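Local coordinates for protein anti-H(O) lectin 1 (Ulex europaeus, PDB 1JXN) that binds carbohydrate as an L-fucose-specific legume lectin that carries calcium and manganese ions, at residues G46-Y51 / S98-A103; P54-N59 / S235-T240; S152-R157 / I194-I199; T29-L34 / E227-Y232. One frame throughout, in Å; residues are numbered along the deposited sequence.

Contact 1. Residues G46-Y51 / S98-A103; sequences GGIARY and SPLRRA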
loop_
_atom_site.group_PDB
_atom_site.type_symbol
_atom_site.label_atom_id
_atom_site.label_comp_id
_atom_site.label_asym_id
_atom_site.label_seq_id
_atom_site.Cartn_x
_atom_site.Cartn_y
_atom_site.Cartn_z
ATOM N N GLY A 46 22.397 8.802 8.135
ATOM C CA GLY A 46 20.980 9.089 7.974
ATOM C C GLY A 46 20.170 7.892 7.534
ATOM O O GLY A 46 20.737 6.826 7.259
ATOM N N GLY A 47 18.856 8.067 7.413
ATOM C CA GLY A 47 18.018 6.962 7.004
ATOM C C GLY A 47 16.774 7.350 6.239
ATOM O O GLY A 47 16.243 8.441 6.394
ATOM N N ILE A 48 16.293 6.415 5.431
ATOM C CA ILE A 48 15.104 6.611 4.625
ATOM C C ILE A 48 14.086 5.587 5.066
ATOM O O ILE A 48 14.447 4.487 5.450
ATOM C CB ILE A 48 15.391 6.357 3.152
ATOM C CG1 ILE A 48 16.498 7.283 2.656
ATOM C CG2 ILE A 48 14.143 6.546 2.342
ATOM C CD1 ILE A 48 16.796 7.130 1.186
ATOM N N ALA A 49 12.818 5.966 5.054
ATOM C CA ALA A 49 11.733 5.056 5.410
ATOM C C ALA A 49 10.570 5.404 4.494
ATOM O O ALA A 49 9.998 6.486 4.609
ATOM C CB ALA A 49 11.335 5.229 6.886
ATOM N N ARG A 50 10.226 4.504 3.580
ATOM C CA ARG A 50 9.132 4.781 2.648
ATOM C C ARG A 50 8.016 3.749 2.668
ATOM O O ARG A 50 8.235 2.619 3.094
ATOM C CB ARG A 50 9.677 4.938 1.221
ATOM C CG ARG A 50 10.697 3.894 0.838
ATOM C CD ARG A 50 11.314 4.180 -0.523
ATOM N NE ARG A 50 12.707 4.620 -0.449
ATOM C CZ ARG A 50 13.366 5.155 -1.472
ATOM N NH1 ARG A 50 12.760 5.319 -2.642
ATOM N NH2 ARG A 50 14.632 5.521 -1.336
ATOM N N TYR A 51 6.814 4.145 2.244
ATOM C CA TYR A 51 5.701 3.211 2.202
ATOM C C TYR A 51 6.089 2.109 1.218
ATOM O O TYR A 51 6.622 2.375 0.128
ATOM C CB TYR A 51 4.391 3.879 1.797
ATOM C CG TYR A 51 3.202 2.964 1.974
ATOM C CD1 TYR A 51 2.445 2.546 0.882
ATOM C CD2 TYR A 51 2.864 2.470 3.238
ATOM C CE1 TYR A 51 1.382 1.647 1.042
ATOM C CE2 TYR A 51 1.803 1.572 3.420
ATOM C CZ TYR A 51 1.074 1.161 2.316
ATOM O OH TYR A 51 0.072 0.226 2.476
ATOM N N SER A 98 14.909 3.598 -5.547
ATOM C CA SER A 98 16.104 4.438 -5.501
ATOM C C SER A 98 16.918 4.105 -4.270
ATOM O O SER A 98 16.384 3.915 -3.170
ATOM C CB SER A 98 15.748 5.923 -5.490
ATOM O OG SER A 98 14.928 6.241 -4.378
ATOM N N PRO A 99 18.235 4.034 -4.442
ATOM C CA PRO A 99 19.165 3.721 -3.359
ATOM C C PRO A 99 19.304 4.839 -2.337
ATOM O O PRO A 99 18.760 5.921 -2.494
ATOM C CB PRO A 99 20.472 3.504 -4.108
ATOM C CG PRO A 99 20.365 4.489 -5.233
ATOM C CD PRO A 99 18.949 4.244 -5.706
ATOM N N LEU A 100 19.967 4.519 -1.242
ATOM C CA LEU A 100 20.223 5.481 -0.198
ATOM C C LEU A 100 21.527 6.082 -0.709
ATOM O O LEU A 100 22.417 5.352 -1.145
ATOM C CB LEU A 100 20.425 4.742 1.131
ATOM C CG LEU A 100 20.910 5.325 2.466
ATOM C CD1 LEU A 100 22.422 5.383 2.505
ATOM C CD2 LEU A 100 20.269 6.666 2.772
ATOM N N ARG A 101 21.623 7.405 -0.732
ATOM C CA ARG A 101 22.842 8.038 -1.220
ATOM C C ARG A 101 23.634 8.735 -0.103
ATOM O O ARG A 101 23.860 8.151 0.971
ATOM C CB ARG A 101 22.526 8.984 -2.384
ATOM C CG ARG A 101 21.896 8.285 -3.569
ATOM C CD ARG A 101 21.748 9.212 -4.748
ATOM N NE ARG A 101 21.056 8.589 -5.871
ATOM C CZ ARG A 101 19.733 8.560 -6.022
ATOM N NH1 ARG A 101 18.927 9.105 -5.112
ATOM N NH2 ARG A 101 19.213 8.046 -7.127
ATOM N N ARG A 102 24.032 9.982 -0.345
ATOM C CA ARG A 102 24.816 10.730 0.627
ATOM C C ARG A 102 23.943 11.372 1.674
ATOM O O ARG A 102 22.941 12.004 1.346
ATOM C CB ARG A 102 25.663 11.785 -0.068
ATOM C CG ARG A 102 26.611 12.491 0.867
ATOM C CD ARG A 102 27.624 13.256 0.080
ATOM N NE ARG A 102 28.365 14.181 0.920
ATOM C CZ ARG A 102 29.090 15.183 0.439
ATOM N NH1 ARG A 102 29.161 15.371 -0.880
ATOM N NH2 ARG A 102 29.707 16.014 1.272
ATOM N N ALA A 103 24.351 11.214 2.931
ATOM C CA ALA A 103 23.616 11.753 4.059
ATOM C C ALA A 103 24.157 13.120 4.452
ATOM O O ALA A 103 24.859 13.762 3.674
ATOM C CB ALA A 103 23.680 10.786 5.221
#
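Arg50 meets Ser98 end-on, and this forms the polar part of the contact between segments 46-51 and 98-103, with apolar packing beside it. Both terminal nitrogens converge on a single oxygen: NH1 of Arg50 donates to OG of Ser98 over 2.9 Å, and NH2 of Arg50 reaches the same OG over 3.1 Å. The first of these bonds is the straighter, at 153° against 141°. The hydroxyl sits almost in the guanidinium plane, so it is taken at the edge of the group and not over a face. Two features of the arginine chain bring it there: CG stands between the backbone N and the carbonyl carbon (chi1 44°), and the chain bends about CG-CD. Ser98 OG is also hydrogen-bonded to Pro95 O, while Arg50 NH1 has a further partner in Ser211 OG, and these second bonds probably restrict rotation of both groups.

The apolar part of the contact lies two residues earlier on the same strand. CD2 of Leu100 touches Ile48 at CG1 and at CD1, each 3.8 Å away, so one leucine methyl rests against the outer branch of the isoleucine. Near the start of the strand, Ala103 CB packs against the backbone at Gly46 N, 3.8 Å away.

Segment 46-51 lies inside the seven-stranded sheet, hydrogen-bonded to strand 18-22 through Ile48 and Arg50 and to strand 209-219 through Gly47 and Ala49. The loop runs roughly antiparallel to segment 46-51 over the sheet, with Leu100 on Gln21 and Ala103 on Ser217, and its end at Arg102 and Ala103 touches the bound methyl alpha-L-fucopyranoside.

Contact 2. Residues P54-N59 / S235-T240; sequences PIHIWN and STFINT. Unlike the reference sequence in segment 235-240: Thr236 (reference Asn), Phe237 (reference Leu).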
loop_
_atom_site.group_PDB
_atom_site.type_symbol
_atom_site.label_atom_id
_atom_site.label_comp_id
_atom_site.label_asym_id
_atom_site.label_seq_id
_atom_site.Cartn_x
_atom_site.Cartn_y
_atom_site.Cartn_z
ATOM N N PRO A 54 4.473 1.285 -4.059
ATOM C CA PRO A 54 4.696 2.434 -4.939
ATOM C C PRO A 54 3.361 3.068 -5.313
ATOM O O PRO A 54 2.385 2.359 -5.572
ATOM C CB PRO A 54 5.360 1.796 -6.156
ATOM C CG PRO A 54 6.094 0.635 -5.560
ATOM C CD PRO A 54 5.071 0.068 -4.624
ATOM N N ILE A 55 3.325 4.402 -5.295
ATOM C CA ILE A 55 2.137 5.215 -5.620
ATOM C C ILE A 55 2.039 5.481 -7.121
ATOM O O ILE A 55 3.049 5.749 -7.769
ATOM C CB ILE A 55 2.218 6.619 -4.957
ATOM C CG1 ILE A 55 2.704 6.520 -3.509
ATOM C CG2 ILE A 55 0.863 7.328 -5.036
ATOM C CD1 ILE A 55 1.720 5.920 -2.548
ATOM N N HIS A 56 0.818 5.454 -7.650
ATOM C CA HIS A 56 0.571 5.729 -9.070
ATOM C C HIS A 56 0.492 7.262 -9.135
ATOM O O HIS A 56 -0.535 7.852 -8.841
ATOM C CB HIS A 56 -0.761 5.092 -9.506
ATOM C CG HIS A 56 -0.868 4.791 -10.974
ATOM N ND1 HIS A 56 -0.016 5.320 -11.920
ATOM C CD2 HIS A 56 -1.755 4.026 -11.659
ATOM C CE1 HIS A 56 -0.371 4.900 -13.120
ATOM N NE2 HIS A 56 -1.427 4.111 -12.988
ATOM N N ILE A 57 1.605 7.902 -9.473
ATOM C CA ILE A 57 1.655 9.357 -9.507
ATOM C C ILE A 57 1.022 9.988 -10.738
ATOM O O ILE A 57 0.286 10.963 -10.610
ATOM C CB ILE A 57 3.104 9.881 -9.245
ATOM C CG1 ILE A 57 3.058 11.293 -8.654
ATOM C CG2 ILE A 57 3.977 9.785 -10.488
ATOM C CD1 ILE A 57 2.493 11.332 -7.243
ATOM N N TRP A 58 1.269 9.431 -11.922
ATOM C CA TRP A 58 0.653 9.972 -13.144
ATOM C C TRP A 58 0.371 8.900 -14.186
ATOM O O TRP A 58 1.114 7.932 -14.287
ATOM C CB TRP A 58 1.468 11.137 -13.744
ATOM C CG TRP A 58 2.833 10.808 -14.267
ATOM C CD1 TRP A 58 4.011 10.864 -13.578
ATOM C CD2 TRP A 58 3.175 10.474 -15.619
ATOM N NE1 TRP A 58 5.064 10.602 -14.417
ATOM C CE2 TRP A 58 4.582 10.356 -15.676
ATOM C CE3 TRP A 58 2.432 10.275 -16.787
ATOM C CZ2 TRP A 58 5.261 10.047 -16.859
ATOM C CZ3 TRP A 58 3.106 9.968 -17.962
ATOM C CH2 TRP A 58 4.505 9.857 -17.988
ATOM N N ASN A 59 -0.690 9.084 -14.965
ATOM C CA ASN A 59 -1.082 8.101 -15.973
ATOM C C ASN A 59 -0.668 8.517 -17.378
ATOM O O ASN A 59 -1.204 9.473 -17.931
ATOM C CB ASN A 59 -2.605 7.866 -15.910
ATOM C CG ASN A 59 -3.067 6.655 -16.750
ATOM O OD1 ASN A 59 -2.874 6.595 -17.969
ATOM N ND2 ASN A 59 -3.714 5.698 -16.084
ATOM N N SER A 235 -3.791 9.836 -2.042
ATOM C CA SER A 235 -3.561 10.138 -3.447
ATOM C C SER A 235 -4.877 9.979 -4.149
ATOM O O SER A 235 -5.780 9.337 -3.625
ATOM C CB SER A 235 -2.596 9.131 -4.051
ATOM O OG SER A 235 -1.311 9.270 -3.509
ATOM N N THR A 236 -4.986 10.534 -5.346
ATOM C CA THR A 236 -6.213 10.402 -6.100
ATOM C C THR A 236 -6.127 11.047 -7.472
ATOM O O THR A 236 -5.843 12.240 -7.617
ATOM C CB THR A 236 -7.413 10.955 -5.338
ATOM O OG1 THR A 236 -8.597 10.660 -6.074
ATOM C CG2 THR A 236 -7.291 12.458 -5.142
ATOM N N PHE A 237 -6.310 10.219 -8.488
ATOM C CA PHE A 237 -6.284 10.680 -9.860
ATOM C C PHE A 237 -7.604 11.296 -10.204
ATOM O O PHE A 237 -7.703 12.061 -11.162
ATOM C CB PHE A 237 -6.092 9.510 -10.796
ATOM C CG PHE A 237 -4.687 9.267 -11.163
ATOM C CD1 PHE A 237 -4.070 10.062 -12.111
ATOM C CD2 PHE A 237 -3.991 8.211 -10.605
ATOM C CE1 PHE A 237 -2.781 9.802 -12.499
ATOM C CE2 PHE A 237 -2.692 7.943 -10.990
ATOM C CZ PHE A 237 -2.085 8.736 -11.939
ATOM N N ILE A 238 -8.630 10.959 -9.431
ATOM C CA ILE A 238 -9.942 11.470 -9.762
ATOM C C ILE A 238 -10.467 12.722 -9.072
ATOM O O ILE A 238 -11.530 12.751 -8.433
ATOM C CB ILE A 238 -10.985 10.331 -9.978
ATOM C CG1 ILE A 238 -11.809 10.645 -11.231
ATOM C CG2 ILE A 238 -11.828 10.080 -8.744
ATOM C CD1 ILE A 238 -10.953 10.771 -12.487
ATOM N N ASN A 239 -9.678 13.776 -9.252
ATOM C CA ASN A 239 -10.013 15.114 -8.797
ATOM C C ASN A 239 -10.438 15.178 -7.332
ATOM O O ASN A 239 -9.732 14.694 -6.456
ATOM C CB ASN A 239 -11.141 15.654 -9.726
ATOM C CG ASN A 239 -11.229 14.900 -11.081
ATOM O OD1 ASN A 239 -10.371 15.052 -11.967
ATOM N ND2 ASN A 239 -12.243 14.043 -11.208
ATOM N N THR A 240 -11.561 15.859 -7.102
ATOM C CA THR A 240 -12.215 16.023 -5.805
ATOM C C THR A 240 -13.692 16.292 -6.135
ATOM O O THR A 240 -14.186 15.717 -7.132
ATOM C CB THR A 240 -11.677 17.249 -4.993
ATOM O OG1 THR A 240 -11.872 18.451 -5.749
ATOM C CG2 THR A 240 -10.204 17.085 -4.638
#
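At one end of the legume-lectin beta sandwich, where strand 44-56 of one sheet and the C-terminal strand 224-236 of the other run out, Phe237 is inserted against His56 and the loop that follows it. The two rings form an edge-to-face (T-shaped) pair, with centroids 5.1 Å apart and planes at 78°. Phenylalanine supplies the edge: its CE2 stands over one face of the imidazole, offset toward the rim, 3.6 Å from His56 CG. That same CE2 comes within 3.0 Å of His56 O, from an oblique direction. Farther along the ring, Phe237 CZ approaches Trp58 CA at 3.2 Å near the ring plane, and Phe237 CE1 lies 3.3 Å from Asn59 N. Phe237 differs from the reference sequence, which has leucine there.

A smaller contact sits deeper in the sandwich. Ile55 CG2, placed anti to the backbone N, lies 3.3 Å from Ser235 OG, a hydroxyl buried with no polar partner in the model. Outside the two segments, His56 also stacks with Trp209, and its NE2 makes a weak hydrogen bond to Ser12 OG of the second subunit.

No hydrogen bond joins the two segments. Their cohesion therefore rests on shape and on weak electrostatics: the slightly positive C-H rim of Phe237 is directed at the imidazole pi cloud, consistent with a modest attraction, whereas the approach of CE2 to His56 O is simply close packing.

Contact 3. Residues S152-R157 / I194-I199; sequences SINAER and ISVTSI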
loop_
_atom_site.group_PDB
_atom_site.type_symbol
_atom_site.label_atom_id
_atom_site.label_comp_id
_atom_site.label_asym_id
_atom_site.label_seq_id
_atom_site.Cartn_x
_atom_site.Cartn_y
_atom_site.Cartn_z
ATOM N N SER A 152 17.244 24.052 -3.212
ATOM C CA SER A 152 15.816 24.314 -3.424
ATOM C C SER A 152 15.437 25.249 -4.593
ATOM O O SER A 152 16.266 26.034 -5.087
ATOM C CB SER A 152 15.200 24.865 -2.149
ATOM O OG SER A 152 15.473 24.025 -1.051
ATOM N N ILE A 153 14.186 25.129 -5.050
ATOM C CA ILE A 153 13.664 25.976 -6.127
ATOM C C ILE A 153 13.233 27.271 -5.429
ATOM O O ILE A 153 13.541 28.377 -5.884
ATOM C CB ILE A 153 12.452 25.315 -6.889
ATOM C CG1 ILE A 153 12.042 26.176 -8.084
ATOM C CG2 ILE A 153 11.250 25.134 -5.986
ATOM C CD1 ILE A 153 13.019 26.145 -9.210
ATOM N N ASN A 154 12.593 27.091 -4.274
ATOM C CA ASN A 154 12.110 28.159 -3.419
ATOM C C ASN A 154 12.245 27.645 -1.974
ATOM O O ASN A 154 12.149 26.434 -1.734
ATOM C CB ASN A 154 10.655 28.474 -3.748
ATOM C CG ASN A 154 10.036 29.448 -2.770
ATOM O OD1 ASN A 154 10.730 30.266 -2.176
ATOM N ND2 ASN A 154 8.725 29.352 -2.584
ATOM N N ALA A 155 12.494 28.555 -1.029
ATOM C CA ALA A 155 12.656 28.193 0.383
ATOM C C ALA A 155 12.106 29.255 1.338
ATOM O O ALA A 155 11.728 30.346 0.912
ATOM C CB ALA A 155 14.120 27.917 0.687
ATOM N N GLU A 156 12.010 28.911 2.618
ATOM C CA GLU A 156 11.520 29.831 3.630
ATOM C C GLU A 156 12.229 29.669 4.959
ATOM O O GLU A 156 12.283 28.565 5.506
ATOM C CB GLU A 156 10.018 29.664 3.852
ATOM C CG GLU A 156 9.153 30.064 2.650
ATOM C CD GLU A 156 9.346 31.521 2.221
ATOM O OE1 GLU A 156 9.492 32.393 3.118
ATOM O OE2 GLU A 156 9.344 31.788 0.992
ATOM N N ARG A 157 12.709 30.790 5.503
ATOM C CA ARG A 157 13.420 30.818 6.790
ATOM C C ARG A 157 12.616 30.173 7.921
ATOM O O ARG A 157 11.504 30.592 8.254
ATOM C CB ARG A 157 13.805 32.259 7.178
ATOM C CG ARG A 157 14.658 32.375 8.455
ATOM C CD ARG A 157 15.001 33.829 8.819
ATOM N NE ARG A 157 15.671 33.909 10.125
ATOM C CZ ARG A 157 16.924 34.331 10.313
ATOM N NH1 ARG A 157 17.668 34.733 9.286
ATOM N NH2 ARG A 157 17.453 34.301 11.530
ATOM N N ILE A 194 4.580 28.510 9.048
ATOM C CA ILE A 194 5.498 28.886 7.990
ATOM C C ILE A 194 5.103 27.977 6.819
ATOM O O ILE A 194 4.589 26.875 7.034
ATOM C CB ILE A 194 6.967 28.614 8.412
ATOM C CG1 ILE A 194 7.945 29.088 7.339
ATOM C CG2 ILE A 194 7.182 27.145 8.655
ATOM C CD1 ILE A 194 9.384 28.547 7.515
ATOM N N SER A 195 5.268 28.446 5.590
ATOM C CA SER A 195 4.923 27.618 4.450
ATOM C C SER A 195 5.696 28.038 3.226
ATOM O O SER A 195 6.026 29.204 3.066
ATOM C CB SER A 195 3.428 27.704 4.154
ATOM O OG SER A 195 3.124 28.877 3.418
ATOM N N VAL A 196 5.986 27.064 2.374
ATOM C CA VAL A 196 6.688 27.285 1.127
ATOM C C VAL A 196 5.825 26.666 0.032
ATOM O O VAL A 196 5.399 25.523 0.140
ATOM C CB VAL A 196 8.099 26.652 1.154
ATOM C CG1 VAL A 196 8.026 25.156 1.354
ATOM C CG2 VAL A 196 8.853 26.988 -0.120
ATOM N N THR A 197 5.513 27.463 -0.982
ATOM C CA THR A 197 4.698 27.038 -2.110
ATOM C C THR A 197 5.578 26.926 -3.348
ATOM O O THR A 197 6.727 27.342 -3.322
ATOM C CB THR A 197 3.600 28.071 -2.349
ATOM O OG1 THR A 197 2.755 28.112 -1.192
ATOM C CG2 THR A 197 2.770 27.736 -3.572
ATOM N N SER A 198 5.084 26.282 -4.396
ATOM C CA SER A 198 5.850 26.171 -5.632
ATOM C C SER A 198 5.049 25.479 -6.702
ATOM O O SER A 198 4.146 24.722 -6.404
ATOM C CB SER A 198 7.159 25.423 -5.411
ATOM O OG SER A 198 8.063 25.661 -6.475
ATOM N N ILE A 199 5.343 25.772 -7.960
ATOM C CA ILE A 199 4.625 25.125 -9.049
ATOM C C ILE A 199 5.593 24.231 -9.815
ATOM O O ILE A 199 6.487 24.719 -10.506
ATOM C CB ILE A 199 3.935 26.144 -9.984
ATOM C CG1 ILE A 199 2.829 26.903 -9.240
ATOM C CG2 ILE A 199 3.317 25.435 -11.178
ATOM C CD1 ILE A 199 3.311 28.013 -8.323
#
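A single hydrogen bond is the polar component joining Asn154 to the strand beside it. Asn154 ND2 donates to Thr197 O over 2.9 Å, with an N-H...O angle of 154°. The acceptor lies close to the plane of the asparagine amide, while the donor is tilted 19° from the carbonyl plane of Thr197. The side chain reaches across because its CG is anti to the backbone N, and on the way it slides past Val196 in the opposite direction, bringing ND2 to 3.4 Å from Val196 CG2.

Backbone hydrogen bonds are absent between the segments, although strand 154-157 and strand 194-199 run nearly antiparallel, at 171°, with axes 6.5 Å apart. The reason lies in the beta sandwich: strand 154-157 is one of the two outermost strands of the seven-stranded sheet, strand 192-199 is an edge of the other sheet, and side chains close the side between them.

Van der Waals contacts line this seam. Ile194 extends its CD1 toward Glu156 O and to within 3.0 Å of Arg157 O, a tight approach. Glu156 crosses Val196 with its aliphatic part, CG lying 3.9 Å from Val196 CB and 3.3 Å from Ser195 O. At the far end, Ile153 CG2 meets Ser198 OG at 3.3 Å. Ala155 points away from strand 194-199 and packs on His142, which by similarity is a ligand of manganese; the alanine side chain is about 6 Å from the bound manganese ion.

Contact 4. Residues T29-L34 / E227-Y232; sequences TGVLQL and EVLNWY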
loop_
_atom_site.group_PDB
_atom_site.type_symbol
_atom_site.label_atom_id
_atom_site.label_comp_id
_atom_site.label_asym_id
_atom_site.label_seq_id
_atom_site.Cartn_x
_atom_site.Cartn_y
_atom_site.Cartn_z
ATOM N N THR A 29 9.237 3.147 21.551
ATOM C CA THR A 29 8.284 4.171 21.950
ATOM C C THR A 29 7.278 4.413 20.818
ATOM O O THR A 29 6.498 5.373 20.860
ATOM C CB THR A 29 9.011 5.464 22.328
ATOM O OG1 THR A 29 9.622 6.026 21.163
ATOM C CG2 THR A 29 10.113 5.168 23.336
ATOM N N GLY A 30 7.283 3.510 19.828
ATOM C CA GLY A 30 6.371 3.598 18.698
ATOM C C GLY A 30 6.661 4.751 17.763
ATOM O O GLY A 30 5.812 5.123 16.958
ATOM N N VAL A 31 7.863 5.310 17.867
ATOM C CA VAL A 31 8.270 6.441 17.025
ATOM C C VAL A 31 9.084 6.015 15.785
ATOM O O VAL A 31 9.929 5.116 15.858
ATOM C CB VAL A 31 9.085 7.494 17.863
ATOM C CG1 VAL A 31 9.667 8.571 16.969
ATOM C CG2 VAL A 31 8.191 8.147 18.898
ATOM N N LEU A 32 8.796 6.636 14.645
ATOM C CA LEU A 32 9.538 6.343 13.421
ATOM C C LEU A 32 10.811 7.202 13.431
ATOM O O LEU A 32 10.756 8.393 13.161
ATOM C CB LEU A 32 8.691 6.653 12.172
ATOM C CG LEU A 32 9.421 6.553 10.819
ATOM C CD1 LEU A 32 10.048 5.196 10.667
ATOM C CD2 LEU A 32 8.499 6.847 9.665
ATOM N N GLN A 33 11.946 6.604 13.776
ATOM C CA GLN A 33 13.210 7.330 13.810
ATOM C C GLN A 33 13.928 7.235 12.469
ATOM O O GLN A 33 14.249 6.146 12.009
ATOM C CB GLN A 33 14.099 6.789 14.916
ATOM C CG GLN A 33 15.485 7.393 14.930
ATOM C CD GLN A 33 16.358 6.787 15.994
ATOM O OE1 GLN A 33 16.147 7.012 17.183
ATOM N NE2 GLN A 33 17.347 6.005 15.574
ATOM N N LEU A 34 14.224 8.393 11.882
ATOM C CA LEU A 34 14.861 8.485 10.565
ATOM C C LEU A 34 16.376 8.393 10.499
ATOM O O LEU A 34 16.933 8.062 9.450
ATOM C CB LEU A 34 14.391 9.753 9.854
ATOM C CG LEU A 34 12.875 9.812 9.662
ATOM C CD1 LEU A 34 12.454 11.212 9.224
ATOM C CD2 LEU A 34 12.450 8.737 8.674
ATOM N N GLU A 227 12.659 12.428 14.135
ATOM C CA GLU A 227 11.669 11.357 14.154
ATOM C C GLU A 227 10.196 11.713 13.951
ATOM O O GLU A 227 9.676 12.674 14.535
ATOM C CB GLU A 227 11.841 10.501 15.412
ATOM C CG GLU A 227 12.321 11.232 16.665
ATOM C CD GLU A 227 13.431 10.478 17.394
ATOM O OE1 GLU A 227 13.546 10.604 18.631
ATOM O OE2 GLU A 227 14.209 9.770 16.723
ATOM N N VAL A 228 9.534 10.897 13.130
ATOM C CA VAL A 228 8.118 11.036 12.784
ATOM C C VAL A 228 7.200 10.430 13.862
ATOM O O VAL A 228 7.395 9.295 14.303
ATOM C CB VAL A 228 7.838 10.387 11.404
ATOM C CG1 VAL A 228 6.391 10.601 10.982
ATOM C CG2 VAL A 228 8.795 10.951 10.362
ATOM N N LEU A 229 6.180 11.192 14.240
ATOM C CA LEU A 229 5.222 10.816 15.275
ATOM C C LEU A 229 3.965 10.116 14.754
ATOM O O LEU A 229 3.292 9.387 15.486
ATOM C CB LEU A 229 4.828 12.053 16.068
ATOM C CG LEU A 229 4.433 11.800 17.508
ATOM C CD1 LEU A 229 5.630 11.259 18.247
ATOM C CD2 LEU A 229 3.943 13.077 18.137
ATOM N N ASN A 230 3.656 10.343 13.485
ATOM C CA ASN A 230 2.495 9.745 12.838
ATOM C C ASN A 230 2.567 10.123 11.363
ATOM O O ASN A 230 3.485 10.828 10.953
ATOM C CB ASN A 230 1.201 10.277 13.469
ATOM C CG ASN A 230 1.099 11.776 13.383
ATOM O OD1 ASN A 230 1.448 12.481 14.314
ATOM N ND2 ASN A 230 0.642 12.273 12.236
ATOM N N TRP A 231 1.593 9.690 10.573
ATOM C CA TRP A 231 1.608 9.985 9.143
ATOM C C TRP A 231 0.261 9.718 8.491
ATOM O O TRP A 231 -0.451 8.775 8.842
ATOM C CB TRP A 231 2.692 9.143 8.456
ATOM C CG TRP A 231 2.909 9.401 6.972
ATOM C CD1 TRP A 231 2.454 10.467 6.238
ATOM C CD2 TRP A 231 3.703 8.603 6.073
ATOM N NE1 TRP A 231 2.923 10.385 4.949
ATOM C CE2 TRP A 231 3.692 9.257 4.818
ATOM C CE3 TRP A 231 4.428 7.406 6.209
ATOM C CZ2 TRP A 231 4.376 8.753 3.707
ATOM C CZ3 TRP A 231 5.110 6.907 5.112
ATOM C CH2 TRP A 231 5.079 7.579 3.875
ATOM N N TYR A 232 -0.078 10.570 7.536
ATOM C CA TYR A 232 -1.320 10.464 6.800
ATOM C C TYR A 232 -0.982 10.746 5.356
ATOM O O TYR A 232 -0.041 11.477 5.065
ATOM C CB TYR A 232 -2.326 11.483 7.309
ATOM C CG TYR A 232 -3.565 11.583 6.456
ATOM C CD1 TYR A 232 -4.585 10.642 6.562
ATOM C CD2 TYR A 232 -3.719 12.624 5.540
ATOM C CE1 TYR A 232 -5.725 10.732 5.774
ATOM C CE2 TYR A 232 -4.846 12.726 4.750
ATOM C CZ TYR A 232 -5.846 11.780 4.872
ATOM O OH TYR A 232 -6.969 11.870 4.086
HETATM O O HOH W 1 3.517 7.234 16.937
#
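Glu227 can be traced along the flank of segment 29-34. Its CB lies 3.3 Å from Val31 CG1, the two side chains crossing at about a right angle, and the same CB touches the carbonyl oxygen of Leu32. CG keeps to Val31 CG1, at 3.8 Å. The chain then bends at chi2 (-134°), and OE2 comes alongside Gln33, 3.2 Å from its CG. The carboxylate and the amide are nearly coplanar, yet OE2 and Gln33 OE1 are two acceptors as modelled and form no bond; OE2 is instead hydrogen-bonded to Thr225 OG1. OE1 lies close to Glu77 OE1, a like-charged pair that could raise the pKa of one acid.

The backbones pair beside this chain. Leu32 N donates to Val228 O over 3.0 Å, and Val228 N returns a bond to Leu32 O over 2.8 Å. A water lies within hydrogen-bonding distance of both Gly30 O and Leu229 O just beyond.

Leu32 and Val228, a hydrogen-bonded antiparallel pair, share the face opposite Gln33 and Glu227, with CB atoms 3.9 Å apart. Together with Leu34 they pack on Phe214 of the other sheet, the two-layer hydrophobic core typical of the legume-lectin beta sandwich.

In the fold
Contacts 1 and 4 face each other across the sandwich core: Ala49 CB lies 4.0 Å from Leu32 CD1, and Tyr51 N is 4.2 Å from Trp231 CH2. Contact 2 is tied to both through continuous strands, sharing 44-56 with contact 1 and 224-236 with contact 4, although its centre is 23 Å and 25 Å from theirs. Contact 3 is on the other side of the chain's centre from contacts 1 and 4, with nearest atoms about 14 Å and 16 Å away. Two contacts border functional sites: the side chain of Ala103 is about 7 Å from the bound fucoside, and that of Ala155 about 6 Å from the manganese ion and 10 Å from the calcium ion.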